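Local coordinates for protein choline kinase (Streptococcus pneumoniae, PDB 4R78) that probably catalyses the ATP-dependent phosphorylation of choline to phosphocholine, using a protein kinase-like fold, at residues K65-G70 against D214-S219; I160-P165 against K278-E283; A228-E233 against E242-H247. One frame throughout, in Å; residues are numbered along the deposited sequence.

Contact 1: residues K65-G70 against D214-S219; sequences KFFGKG and DWEYSS. With AMP (adenosine monophosphate), chain C; MES (2-(N-morpholino)-ethanesulfonic acid), chain B.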
loop_
_atom_site.group_PDB
_atom_site.type_symbol
_atom_site.label_atom_id
_atom_site.label_comp_id
_atom_site.label_asym_id
_atom_site.label_seq_id
_atom_site.Cartn_x
_atom_site.Cartn_y
_atom_site.Cartn_z
ATOM N N LYS A 65 -8.419 6.955 7.788
ATOM C CA LYS A 65 -7.476 7.211 6.709
ATOM C C LYS A 65 -8.127 8.070 5.632
ATOM O O LYS A 65 -9.056 7.638 4.944
ATOM C CB LYS A 65 -6.919 5.918 6.114
ATOM C CG LYS A 65 -5.695 6.166 5.247
ATOM C CD LYS A 65 -5.048 4.883 4.756
ATOM C CE LYS A 65 -3.761 5.201 4.002
ATOM N NZ LYS A 65 -3.066 3.976 3.510
ATOM N N PHE A 66 -7.644 9.302 5.521
ATOM C CA PHE A 66 -8.088 10.236 4.500
ATOM C C PHE A 66 -7.125 10.065 3.323
ATOM O O PHE A 66 -6.040 10.655 3.307
ATOM C CB PHE A 66 -8.017 11.660 5.061
ATOM C CG PHE A 66 -8.852 12.674 4.313
ATOM C CD1 PHE A 66 -8.823 12.758 2.920
ATOM C CD2 PHE A 66 -9.637 13.583 5.018
ATOM C CE1 PHE A 66 -9.587 13.708 2.244
ATOM C CE2 PHE A 66 -10.403 14.541 4.352
ATOM C CZ PHE A 66 -10.377 14.603 2.961
ATOM N N PHE A 67 -7.517 9.246 2.351
ATOM C CA PHE A 67 -6.631 8.873 1.246
ATOM C C PHE A 67 -7.009 9.552 -0.072
ATOM O O PHE A 67 -6.279 9.456 -1.061
ATOM C CB PHE A 67 -6.645 7.350 1.049
ATOM C CG PHE A 67 -7.993 6.808 0.654
ATOM C CD1 PHE A 67 -8.867 6.315 1.618
ATOM C CD2 PHE A 67 -8.398 6.814 -0.681
ATOM C CE1 PHE A 67 -10.124 5.829 1.259
ATOM C CE2 PHE A 67 -9.652 6.336 -1.047
ATOM C CZ PHE A 67 -10.515 5.843 -0.076
ATOM N N GLY A 68 -8.159 10.220 -0.088
ATOM C CA GLY A 68 -8.754 10.699 -1.332
ATOM C C GLY A 68 -8.179 11.943 -1.979
ATOM O O GLY A 68 -8.439 12.185 -3.161
ATOM N N LYS A 69 -7.403 12.731 -1.233
ATOM C CA LYS A 69 -6.944 14.033 -1.737
ATOM C C LYS A 69 -6.084 13.921 -2.996
ATOM O O LYS A 69 -4.946 13.436 -2.952
ATOM C CB LYS A 69 -6.212 14.829 -0.650
ATOM C CG LYS A 69 -5.814 16.235 -1.086
ATOM C CD LYS A 69 -5.063 16.963 0.014
ATOM C CE LYS A 69 -4.452 18.252 -0.497
ATOM N NZ LYS A 69 -3.822 19.025 0.610
ATOM N N GLY A 70 -6.649 14.365 -4.116
ATOM C CA GLY A 70 -5.975 14.323 -5.412
ATOM C C GLY A 70 -5.683 12.940 -5.969
ATOM O O GLY A 70 -4.900 12.805 -6.907
ATOM N N ASP A 214 -4.887 -1.413 5.328
ATOM C CA ASP A 214 -4.665 -0.391 4.302
ATOM C C ASP A 214 -4.586 -0.968 2.891
ATOM O O ASP A 214 -3.545 -0.934 2.226
ATOM C CB ASP A 214 -3.467 0.502 4.659
ATOM C CG ASP A 214 -3.772 1.466 5.800
ATOM O OD1 ASP A 214 -4.916 1.487 6.308
ATOM O OD2 ASP A 214 -2.859 2.223 6.182
ATOM N N TRP A 215 -5.728 -1.481 2.449
ATOM C CA TRP A 215 -5.866 -2.132 1.156
ATOM C C TRP A 215 -6.251 -1.163 0.033
ATOM O O TRP A 215 -6.774 -1.590 -0.995
ATOM C CB TRP A 215 -6.902 -3.258 1.275
ATOM C CG TRP A 215 -6.454 -4.376 2.174
ATOM C CD1 TRP A 215 -6.374 -4.359 3.537
ATOM C CD2 TRP A 215 -6.015 -5.673 1.763
ATOM N NE1 TRP A 215 -5.912 -5.568 4.005
ATOM C CE2 TRP A 215 -5.683 -6.393 2.933
ATOM C CE3 TRP A 215 -5.863 -6.295 0.517
ATOM C CZ2 TRP A 215 -5.212 -7.711 2.894
ATOM C CZ3 TRP A 215 -5.395 -7.602 0.477
ATOM C CH2 TRP A 215 -5.081 -8.297 1.660
ATOM N N GLU A 216 -5.963 0.127 0.209
ATOM C CA GLU A 216 -6.364 1.154 -0.768
ATOM C C GLU A 216 -5.838 0.934 -2.183
ATOM O O GLU A 216 -6.430 1.420 -3.144
ATOM C CB GLU A 216 -5.964 2.559 -0.300
ATOM C CG GLU A 216 -6.865 3.144 0.783
ATOM C CD GLU A 216 -6.828 2.350 2.081
ATOM O OE1 GLU A 216 -5.716 1.998 2.530
ATOM O OE2 GLU A 216 -7.914 2.073 2.636
ATOM N N TYR A 217 -4.723 0.217 -2.306
ATOM C CA TYR A 217 -4.125 -0.038 -3.613
ATOM C C TYR A 217 -4.449 -1.418 -4.163
ATOM O O TYR A 217 -4.029 -1.753 -5.278
ATOM C CB TYR A 217 -2.611 0.177 -3.554
ATOM C CG TYR A 217 -2.234 1.597 -3.204
ATOM C CD1 TYR A 217 -2.176 2.586 -4.186
ATOM C CD2 TYR A 217 -1.957 1.955 -1.885
ATOM C CE1 TYR A 217 -1.841 3.897 -3.862
ATOM C CE2 TYR A 217 -1.618 3.262 -1.551
ATOM C CZ TYR A 217 -1.563 4.224 -2.546
ATOM O OH TYR A 217 -1.225 5.519 -2.217
ATOM N N SER A 218 -5.211 -2.202 -3.400
ATOM C CA SER A 218 -5.456 -3.605 -3.760
ATOM C C SER A 218 -6.043 -3.750 -5.164
ATOM O O SER A 218 -6.891 -2.958 -5.597
ATOM C CB SER A 218 -6.318 -4.329 -2.713
ATOM O OG SER A 218 -7.678 -3.916 -2.753
ATOM N N SER A 219 -5.574 -4.773 -5.870
ATOM C CA SER A 219 -5.845 -4.910 -7.287
ATOM C C SER A 219 -5.424 -6.295 -7.738
ATOM O O SER A 219 -4.671 -6.984 -7.039
ATOM C CB SER A 219 -5.042 -3.858 -8.060
ATOM O OG SER A 219 -5.418 -3.819 -9.420
HETATM P P AMP C . 0.082 3.310 7.795
HETATM O O1P AMP C . 0.181 3.613 6.319
HETATM O O2P AMP C . 1.039 4.095 8.658
HETATM O O3P AMP C . 0.012 1.837 8.120
HETATM O "O5'" AMP C . -1.368 3.860 8.227
HETATM C "C5'" AMP C . -2.111 3.203 9.253
HETATM C "C4'" AMP C . -1.363 3.297 10.576
HETATM O "O4'" AMP C . -2.277 3.627 11.628
HETATM C "C3'" AMP C . -0.717 1.971 10.947
HETATM O "O3'" AMP C . 0.694 2.001 10.708
HETATM C "C2'" AMP C . -1.027 1.774 12.418
HETATM O "O2'" AMP C . 0.065 2.217 13.223
HETATM C "C1'" AMP C . -2.214 2.678 12.701
HETATM N N9 AMP C . -3.468 1.880 12.768
HETATM C C8 AMP C . -4.195 1.467 11.711
HETATM N N7 AMP C . -5.288 0.764 12.093
HETATM C C5 AMP C . -5.278 0.723 13.434
HETATM C C6 AMP C . -6.148 0.141 14.482
HETATM N N6 AMP C . -7.264 -0.546 14.140
HETATM N N1 AMP C . -5.791 0.322 15.775
HETATM C C2 AMP C . -4.679 1.005 16.117
HETATM N N3 AMP C . -3.843 1.561 15.215
HETATM C C4 AMP C . -4.080 1.458 13.881
HETATM O O1 MES B . 5.725 4.276 -0.886
HETATM C C2 MES B . 5.189 5.344 -0.131
HETATM C C3 MES B . 3.763 5.511 -0.603
HETATM N N4 MES B . 3.077 4.250 -0.377
HETATM C C5 MES B . 3.733 2.941 -0.469
HETATM C C6 MES B . 5.254 3.032 -0.383
HETATM C C7 MES B . 1.642 4.298 -0.115
HETATM C C8 MES B . 1.419 4.580 1.371
HETATM S S MES B . -0.158 5.060 1.603
HETATM O O1S MES B . -1.049 3.880 1.543
HETATM O O2S MES B . -0.278 5.683 2.939
HETATM O O3S MES B . -0.530 6.021 0.539
#

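Contact 2: residues I160-P165 against K278-E283; sequences IEEQIP and KEEQGE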
loop_
_atom_site.group_PDB
_atom_site.type_symbol
_atom_site.label_atom_id
_atom_site.label_comp_id
_atom_site.label_asym_id
_atom_site.label_seq_id
_atom_site.Cartn_x
_atom_site.Cartn_y
_atom_site.Cartn_z
ATOM N N ILE A 160 1.731 15.190 -12.264
ATOM C CA ILE A 160 2.870 16.024 -11.872
ATOM C C ILE A 160 2.984 17.253 -12.779
ATOM O O ILE A 160 3.031 17.131 -14.000
ATOM C CB ILE A 160 4.196 15.214 -11.859
ATOM C CG1 ILE A 160 4.164 14.157 -10.746
ATOM C CG2 ILE A 160 5.404 16.137 -11.692
ATOM C CD1 ILE A 160 5.185 13.037 -10.925
ATOM N N GLU A 161 3.024 18.432 -12.164
ATOM C CA GLU A 161 3.080 19.702 -12.887
ATOM C C GLU A 161 4.504 20.064 -13.319
ATOM O O GLU A 161 4.723 20.528 -14.441
ATOM C CB GLU A 161 2.479 20.816 -12.016
ATOM C CG GLU A 161 2.447 22.209 -12.646
ATOM C CD GLU A 161 3.787 22.933 -12.577
ATOM O OE1 GLU A 161 4.530 22.748 -11.588
ATOM O OE2 GLU A 161 4.093 23.691 -13.520
ATOM N N GLU A 162 5.458 19.858 -12.417
ATOM C CA GLU A 162 6.833 20.311 -12.605
ATOM C C GLU A 162 7.602 19.447 -13.601
ATOM O O GLU A 162 7.236 18.299 -13.861
ATOM C CB GLU A 162 7.565 20.335 -11.255
ATOM C CG GLU A 162 7.965 18.955 -10.717
ATOM C CD GLU A 162 8.327 18.980 -9.247
ATOM O OE1 GLU A 162 7.411 19.121 -8.413
ATOM O OE2 GLU A 162 9.522 18.842 -8.920
ATOM N N GLN A 163 8.669 20.010 -14.160
ATOM C CA GLN A 163 9.642 19.208 -14.892
ATOM C C GLN A 163 10.152 18.134 -13.930
ATOM O O GLN A 163 10.477 18.434 -12.780
ATOM C CB GLN A 163 10.799 20.077 -15.379
ATOM C CG GLN A 163 11.700 19.398 -16.411
ATOM C CD GLN A 163 13.079 20.037 -16.523
ATOM O OE1 GLN A 163 13.296 21.174 -16.100
ATOM N NE2 GLN A 163 14.019 19.297 -17.098
ATOM N N ILE A 164 10.196 16.885 -14.389
ATOM C CA ILE A 164 10.596 15.773 -13.520
ATOM C C ILE A 164 11.930 16.102 -12.833
ATOM O O ILE A 164 12.920 16.395 -13.515
ATOM C CB ILE A 164 10.654 14.421 -14.291
ATOM C CG1 ILE A 164 9.256 14.009 -14.789
ATOM C CG2 ILE A 164 11.271 13.316 -13.428
ATOM C CD1 ILE A 164 8.211 13.779 -13.689
ATOM N N PRO A 165 11.952 16.085 -11.483
ATOM C CA PRO A 165 13.131 16.572 -10.758
ATOM C C PRO A 165 14.278 15.565 -10.673
ATOM O O PRO A 165 15.373 15.912 -10.219
ATOM C CB PRO A 165 12.578 16.864 -9.359
ATOM C CG PRO A 165 11.471 15.886 -9.199
ATOM C CD PRO A 165 10.850 15.739 -10.562
ATOM N N LYS A 278 2.887 14.078 -4.244
ATOM C CA LYS A 278 2.518 14.402 -2.867
ATOM C C LYS A 278 3.167 15.696 -2.388
ATOM O O LYS A 278 2.545 16.484 -1.663
ATOM C CB LYS A 278 2.849 13.242 -1.922
ATOM C CG LYS A 278 1.882 12.063 -2.024
ATOM C CD LYS A 278 0.531 12.415 -1.405
ATOM C CE LYS A 278 -0.369 11.206 -1.256
ATOM N NZ LYS A 278 -1.662 11.612 -0.628
ATOM N N GLU A 279 4.411 15.926 -2.800
ATOM C CA GLU A 279 5.102 17.147 -2.405
ATOM C C GLU A 279 4.527 18.382 -3.096
ATOM O O GLU A 279 4.492 19.460 -2.501
ATOM C CB GLU A 279 6.614 17.021 -2.606
ATOM C CG GLU A 279 7.249 16.007 -1.655
ATOM C CD GLU A 279 8.761 16.045 -1.664
ATOM O OE1 GLU A 279 9.352 16.280 -2.738
ATOM O OE2 GLU A 279 9.370 15.837 -0.594
ATOM N N GLU A 280 4.051 18.221 -4.331
ATOM C CA GLU A 280 3.377 19.319 -5.040
ATOM C C GLU A 280 2.108 19.774 -4.322
ATOM O O GLU A 280 1.682 20.921 -4.468
ATOM C CB GLU A 280 3.073 18.934 -6.491
ATOM C CG GLU A 280 4.318 18.851 -7.347
ATOM C CD GLU A 280 4.054 18.821 -8.844
ATOM O OE1 GLU A 280 2.896 18.648 -9.280
ATOM O OE2 GLU A 280 5.037 18.971 -9.595
ATOM N N GLN A 281 1.514 18.874 -3.541
ATOM C CA GLN A 281 0.324 19.199 -2.754
ATOM C C GLN A 281 0.660 19.757 -1.369
ATOM O O GLN A 281 -0.243 20.051 -0.581
ATOM C CB GLN A 281 -0.603 17.988 -2.652
ATOM C CG GLN A 281 -1.109 17.499 -3.999
ATOM C CD GLN A 281 -1.737 16.136 -3.912
ATOM O OE1 GLN A 281 -1.128 15.135 -4.293
ATOM N NE2 GLN A 281 -2.959 16.080 -3.400
ATOM N N GLY A 282 1.952 19.904 -1.075
ATOM C CA GLY A 282 2.386 20.606 0.129
ATOM C C GLY A 282 3.102 19.801 1.197
ATOM O O GLY A 282 3.551 20.369 2.192
ATOM N N GLU A 283 3.201 18.485 1.015
ATOM C CA GLU A 283 3.948 17.655 1.963
ATOM C C GLU A 283 5.450 17.711 1.689
ATOM O O GLU A 283 5.879 18.140 0.616
ATOM C CB GLU A 283 3.431 16.213 1.977
ATOM C CG GLU A 283 2.080 16.064 2.665
ATOM C CD GLU A 283 1.570 14.639 2.659
ATOM O OE1 GLU A 283 1.143 14.156 1.586
ATOM O OE2 GLU A 283 1.589 13.994 3.727
#

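Contact 3: residues A228-E233 against E242-H247; sequences AALFLE and ETFLSH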
loop_
_atom_site.group_PDB
_atom_site.type_symbol
_atom_site.label_atom_id
_atom_site.label_comp_id
_atom_site.label_asym_id
_atom_site.label_seq_id
_atom_site.Cartn_x
_atom_site.Cartn_y
_atom_site.Cartn_z
ATOM N N ALA A 228 7.947 -8.645 -3.869
ATOM C CA ALA A 228 8.909 -7.565 -4.073
ATOM C C ALA A 228 8.707 -6.430 -3.075
ATOM O O ALA A 228 9.671 -5.934 -2.499
ATOM C CB ALA A 228 8.850 -7.053 -5.501
ATOM N N ALA A 229 7.451 -6.040 -2.858
ATOM C CA ALA A 229 7.141 -4.953 -1.932
ATOM C C ALA A 229 7.512 -5.297 -0.495
ATOM O O ALA A 229 8.160 -4.498 0.182
ATOM C CB ALA A 229 5.672 -4.553 -2.033
ATOM N N LEU A 230 7.101 -6.476 -0.033
ATOM C CA LEU A 230 7.460 -6.926 1.312
ATOM C C LEU A 230 8.978 -6.872 1.506
ATOM O O LEU A 230 9.474 -6.291 2.477
ATOM C CB LEU A 230 6.946 -8.345 1.564
ATOM C CG LEU A 230 7.180 -8.899 2.971
ATOM C CD1 LEU A 230 6.209 -8.292 3.974
ATOM C CD2 LEU A 230 7.064 -10.409 2.959
ATOM N N PHE A 231 9.703 -7.448 0.553
ATOM C CA PHE A 231 11.157 -7.550 0.624
ATOM C C PHE A 231 11.814 -6.172 0.572
ATOM O O PHE A 231 12.684 -5.861 1.388
ATOM C CB PHE A 231 11.695 -8.416 -0.523
ATOM C CG PHE A 231 11.298 -9.869 -0.455
ATOM C CD1 PHE A 231 10.623 -10.393 0.643
ATOM C CD2 PHE A 231 11.644 -10.725 -1.496
ATOM C CE1 PHE A 231 10.280 -11.744 0.697
ATOM C CE2 PHE A 231 11.315 -12.074 -1.453
ATOM C CZ PHE A 231 10.631 -12.587 -0.360
ATOM N N LEU A 232 11.382 -5.341 -0.377
ATOM C CA LEU A 232 11.998 -4.032 -0.590
ATOM C C LEU A 232 11.709 -3.056 0.546
ATOM O O LEU A 232 12.613 -2.360 1.020
ATOM C CB LEU A 232 11.558 -3.433 -1.932
ATOM C CG LEU A 232 12.294 -2.191 -2.444
ATOM C CD1 LEU A 232 13.776 -2.478 -2.635
ATOM C CD2 LEU A 232 11.671 -1.696 -3.740
ATOM N N GLU A 233 10.452 -3.014 0.981
ATOM C CA GLU A 233 10.036 -2.053 2.001
ATOM C C GLU A 233 10.623 -2.341 3.383
ATOM O O GLU A 233 10.748 -1.428 4.200
ATOM C CB GLU A 233 8.505 -1.937 2.076
ATOM C CG GLU A 233 7.833 -1.457 0.776
ATOM C CD GLU A 233 7.975 0.039 0.505
ATOM O OE1 GLU A 233 8.729 0.742 1.214
ATOM O OE2 GLU A 233 7.312 0.519 -0.438
ATOM N N GLU A 242 15.283 -15.632 0.931
ATOM C CA GLU A 242 15.278 -17.075 0.681
ATOM C C GLU A 242 14.439 -17.842 1.698
ATOM O O GLU A 242 13.667 -18.735 1.330
ATOM C CB GLU A 242 16.710 -17.619 0.622
ATOM C CG GLU A 242 17.472 -17.174 -0.618
ATOM C CD GLU A 242 16.718 -17.467 -1.908
ATOM O OE1 GLU A 242 16.622 -18.656 -2.287
ATOM O OE2 GLU A 242 16.224 -16.506 -2.542
ATOM N N THR A 243 14.573 -17.477 2.971
ATOM C CA THR A 243 13.812 -18.117 4.037
ATOM C C THR A 243 12.320 -17.831 3.876
ATOM O O THR A 243 11.502 -18.742 3.980
ATOM C CB THR A 243 14.321 -17.692 5.437
ATOM O OG1 THR A 243 15.704 -18.049 5.560
ATOM C CG2 THR A 243 13.533 -18.372 6.547
ATOM N N PHE A 244 11.967 -16.576 3.602
ATOM C CA PHE A 244 10.565 -16.239 3.408
ATOM C C PHE A 244 9.965 -16.974 2.214
ATOM O O PHE A 244 8.859 -17.505 2.308
ATOM C CB PHE A 244 10.339 -14.732 3.267
ATOM C CG PHE A 244 8.890 -14.347 3.346
ATOM C CD1 PHE A 244 8.315 -14.010 4.573
ATOM C CD2 PHE A 244 8.080 -14.368 2.209
ATOM C CE1 PHE A 244 6.963 -13.684 4.660
ATOM C CE2 PHE A 244 6.723 -14.042 2.291
ATOM C CZ PHE A 244 6.171 -13.700 3.510
ATOM N N LEU A 245 10.691 -17.000 1.102
ATOM C CA LEU A 245 10.220 -17.692 -0.095
ATOM C C LEU A 245 10.010 -19.181 0.161
ATOM O O LEU A 245 9.038 -19.761 -0.318
ATOM C CB LEU A 245 11.164 -17.460 -1.277
ATOM C CG LEU A 245 11.240 -16.026 -1.816
ATOM C CD1 LEU A 245 12.343 -15.882 -2.852
ATOM C CD2 LEU A 245 9.900 -15.574 -2.385
ATOM N N SER A 246 10.909 -19.792 0.932
ATOM C CA SER A 246 10.751 -21.201 1.290
ATOM C C SER A 246 9.434 -21.462 2.025
ATOM O O SER A 246 8.742 -22.440 1.732
ATOM C CB SER A 246 11.937 -21.691 2.117
ATOM O OG SER A 246 11.824 -23.080 2.359
ATOM N N HIS A 247 9.095 -20.578 2.964
ATOM C CA HIS A 247 7.833 -20.639 3.703
ATOM C C HIS A 247 6.615 -20.377 2.799
ATOM O O HIS A 247 5.591 -21.049 2.909
ATOM C CB HIS A 247 7.834 -19.596 4.828
ATOM C CG HIS A 247 8.670 -19.962 6.015
ATOM N ND1 HIS A 247 8.133 -20.131 7.274
ATOM C CD2 HIS A 247 10.001 -20.166 6.146
ATOM C CE1 HIS A 247 9.095 -20.434 8.125
ATOM N NE2 HIS A 247 10.240 -20.465 7.466
#

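Contact 1: residues K65-G70 against D214-S219
K65 reaches from the end of strand 61-66 to the loop after strand 210-212, where the carboxylates of D214 and E216 meet its ammonium. Its CB points toward that loop, CG stands anti to the backbone N (chi1 -166°), and the chain beyond is fully extended, which carries the ammonium across. Along this path CD passes both acids, 3.7 Å from D214 OD2 and equally near E216 OE1, while CE lies 3.7 Å from O2S of the bound MES, with D214 OD2 also near. At the tip, NZ forms two salt bridges, each a weak hydrogen bond: 3.2 Å to D214 OD2 and 3.4 Å to E216 OE1. A shorter bond, NZ to MES O1S at 2.8 Å, is added by this buffer molecule, which Y217 OH also holds through O3S.

Each acid has a second cation: K106 NZ pairs with D214 OD1 and E216 OE2, so two lysines probably balance the buried pair of negative charges. E216 bends at chi2 (64°), and its CG lies over one face of the F67 ring, 4.0 Å from the centroid and 20° off the normal, a CH-pi contact made by the methylene next to the carboxylate. D214 OD2 lies 3.0 Å from AMP O5'. A strand lysine and an aspartate meeting beside the nucleotide phosphate are consistent with the protein kinase-like cleft, D214 probably occupying the DFG-type position.

Contact 2: residues I160-P165 against K278-E283
E280, in the last turn of helix 257-280, faces the backbone of I160 to E162, where the chain has just left helix 149-159; the closest CA atoms, of I160 and E280, are 7.6 Å apart. Beyond E280 the helix ends in a Schellman motif, with G282 at positive phi (114°), its N bonded to E279 O at 2.9 Å, and a weak bond from E283 N to K278 O.

The glutamate chain is extended beyond CG and offers one oxygen to each of two successive amides. E161 N gives OE1 of E280 a 2.9 Å bond that is almost straight (174°) and uses the syn lone pair. E162 N reaches OE2 of E280 at 3.0 Å, again on the syn side but 16° out of the carboxylate plane. Two bonds to different oxygens fix the rotation of the group. The CG2 methyl of I160 lies 3.5 Å from OE2 of E280, the two side chains crossing at about a right angle.

E162 OE1 lies only 2.7 Å from E280 OE2, with the carboxylates nearly coplanar; so close a pair suggests that one acid holds a proton. I160 and E162 also pack on V276, one turn before E280. A glutamate carboxylate accepting bonds from two successive backbone N-H groups thus joins one helix's C-terminal end to the loop following another.

Contact 3: residues A228-E233 against E242-H247
L230 and F231, neighbours on helix 223-233, meet F244 and L245, neighbours on helix 238-248, so that each helix contributes one aromatic ring and one leucine. The short segments run nearly antiparallel, at 153° between their directions, and their axes approach to 11.8 Å at the closest. That is a wide spacing, and the large side chains bridge it.

F244 receives its partners in two different ways. The CD2 methyl of L230 sits over one face of the ring, 3.7 Å from the centroid and 20° off the normal. This is a CH-pi contact, shifted toward the CZ rim, where the nearest approach is 3.5 Å between L230 CD2 and F244 CZ. Both side chains have CG anti to the backbone N (chi1 -176° for L230), and they cross at about a right angle, which brings the leucine branch onto the ring.

F231 instead presents its rim. Its CE1 touches F244 CD2 at 3.7 Å, and the ring planes are nearly perpendicular with centroids 5.9 Å apart, an oblique meeting. Further round the same rim, F231 CZ lies 3.7 Å from L245 CD2, with L245 CG beside it, near the plane of the ring. The aromatic rim is thus wedged between a phenylalanine and a leucine of the other helix.

Neighbouring elements extend the cluster: F126 meets F244 edge-to-face, helix 126-137 adds I129, A130 and L133 around F244, and F236 from the connecting loop packs on both F231 and L230.

No hydrogen bond or salt bridge crosses between the segments. All four touching residues are buried, so the two helices are held together here by dispersion and hydrophobic burial, with ring-to-methyl shape complementarity probably helping to set their relative position.

Contact 1 is the one at the nucleotide: D214 belongs to the AMP pocket, and the centre of contact 1 lies about 8 Å from the centre of the chain. Contact 2, centred about 19 Å from contact 1, nevertheless touches it, since Q281 NE2 comes within 3.3 Å of K69 O in a weak hydrogen bond linking the end of helix 257-280 to the loop after strand 61-66. Contact 3 begins later in the sequence than contact 1 closes, and its nearest atoms stay about 9 Å away; the L230 side chain is about 13 Å from AMP. Contacts 2 and 3 are farthest apart, with centres about 32 Å distant, although helix 257-280 directly follows helix 238-248.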